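Local coordinates for pyruvate dehydrogenase complex, dihydrolipoamide acetyltransferase E2 component (PDB 2EQ9), which probably serves as the acetyl-transferring core enzyme of the pyruvate dehydrogenase complex, of which this fragment is the small peripheral subunit-binding domain, at residues G15-I18 / E19-P22. Residues are numbered along the deposited sequence; the frame is centred on the assembly and turned at random.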
loop_
_atom_site.group_PDB
_atom_site.type_symbol
_atom_site.label_atom_id
_atom_site.label_comp_id
_atom_site.label_asym_id
_atom_site.label_seq_id
_atom_site.Cartn_x
_atom_site.Cartn_y
_atom_site.Cartn_z
ATOM N N GLY C 15 -29.961 -7.450 18.295
ATOM C CA GLY C 15 -30.949 -6.474 18.708
ATOM C C GLY C 15 -30.490 -5.737 19.953
ATOM O O GLY C 15 -31.306 -5.323 20.774
ATOM N N ILE C 16 -29.176 -5.576 20.091
ATOM C CA ILE C 16 -28.599 -4.886 21.242
ATOM C C ILE C 16 -27.981 -3.548 20.849
ATOM O O ILE C 16 -27.083 -3.492 20.006
ATOM C CB ILE C 16 -27.483 -5.723 21.908
ATOM C CG1 ILE C 16 -28.042 -7.050 22.421
ATOM C CG2 ILE C 16 -26.869 -4.946 23.063
ATOM C CD1 ILE C 16 -26.984 -7.959 23.009
ATOM N N PRO C 17 -28.455 -2.448 21.451
ATOM C CA PRO C 17 -27.902 -1.127 21.133
ATOM C C PRO C 17 -26.424 -1.087 21.535
ATOM O O PRO C 17 -26.086 -1.170 22.718
ATOM C CB PRO C 17 -28.779 -0.175 21.951
ATOM C CG PRO C 17 -29.281 -1.040 23.082
ATOM C CD PRO C 17 -29.572 -2.345 22.405
ATOM N N ILE C 18 -25.550 -0.962 20.540
ATOM C CA ILE C 18 -24.109 -0.961 20.767
ATOM C C ILE C 18 -23.607 0.032 21.811
ATOM O O ILE C 18 -22.683 -0.275 22.566
ATOM C CB ILE C 18 -23.328 -0.731 19.442
ATOM C CG1 ILE C 18 -21.831 -0.956 19.677
ATOM C CG2 ILE C 18 -23.582 0.675 18.910
ATOM C CD1 ILE C 18 -21.479 -2.370 20.116
ATOM N N GLU C 19 -24.205 1.217 21.860
ATOM C CA GLU C 19 -23.777 2.219 22.831
ATOM C C GLU C 19 -24.093 1.813 24.265
ATOM O O GLU C 19 -23.700 2.495 25.211
ATOM C CB GLU C 19 -24.415 3.582 22.523
ATOM C CG GLU C 19 -25.871 3.533 22.079
ATOM C CD GLU C 19 -26.024 3.019 20.661
ATOM O OE1 GLU C 19 -25.285 3.500 19.777
ATOM O OE2 GLU C 19 -26.883 2.142 20.427
ATOM N N GLU C 20 -24.793 0.694 24.423
ATOM C CA GLU C 20 -25.163 0.211 25.747
ATOM C C GLU C 20 -24.238 -0.905 26.224
ATOM O O GLU C 20 -24.321 -1.336 27.373
ATOM C CB GLU C 20 -26.605 -0.308 25.742
ATOM C CG GLU C 20 -27.640 0.651 25.159
ATOM C CD GLU C 20 -27.701 1.992 25.871
ATOM O OE1 GLU C 20 -27.756 2.006 27.121
ATOM O OE2 GLU C 20 -27.713 3.032 25.175
ATOM N N VAL C 21 -23.359 -1.374 25.340
ATOM C CA VAL C 21 -22.428 -2.446 25.685
ATOM C C VAL C 21 -21.128 -1.917 26.289
ATOM O O VAL C 21 -20.372 -1.203 25.631
ATOM C CB VAL C 21 -22.065 -3.296 24.450
ATOM C CG1 VAL C 21 -21.151 -4.442 24.860
ATOM C CG2 VAL C 21 -23.323 -3.828 23.795
ATOM N N PRO C 22 -20.853 -2.261 27.557
ATOM C CA PRO C 22 -19.620 -1.793 28.200
ATOM C C PRO C 22 -18.366 -2.385 27.550
ATOM O O PRO C 22 -18.327 -3.571 27.210
ATOM C CB PRO C 22 -19.802 -2.227 29.654
ATOM C CG PRO C 22 -20.678 -3.453 29.539
ATOM C CD PRO C 22 -21.683 -3.038 28.496
#
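Two successive backbone hydrogen bonds close the turn from P17 to V21. E20 N donates to P17 O over 2.8 Å, with an N-H...O angle of 153°, and one residue further on V21 N donates to I18 O over 3.1 Å at 163°. Both spacings are i to i+3, the pattern of a short 3-10 turn.

Apolar contacts line the inner side. V21, the buried residue here, directs its CB back at the preceding segment, and its CG2 lies 3.8 Å from CG2 of I16, the two side chains crossing at about a right angle. I18 CD1 approaches V21 CG2 more loosely, at 4.4 Å. Around this group, I16 and V21 rest on Y38 of helix 32-39, while I18 packs on the loop residues M1, A3 and V30, the last of which V21 also touches.

The glutamates fold back over the outer side. With chi1 at -51°, CG of E20 sits beside its own backbone N, and CB and CG run alongside the P17 ring; a bend at chi2 then turns the carboxylate. E19 also bends, bringing OE2 to 3.4 Å from P17 CB and OE1 to 3.4 Å from I18 CG2; its carboxylate makes no hydrogen bond to I18 N.

The turn lies in the loop between helix 5-13 and helix 32-39 of this E3-binding domain. Main-chain bonds satisfy two carbonyls and set its curvature, with I16 and V21 facing helix 32-39 and both acidic chains on the exposed surface, where water can probably solvate their carboxylates.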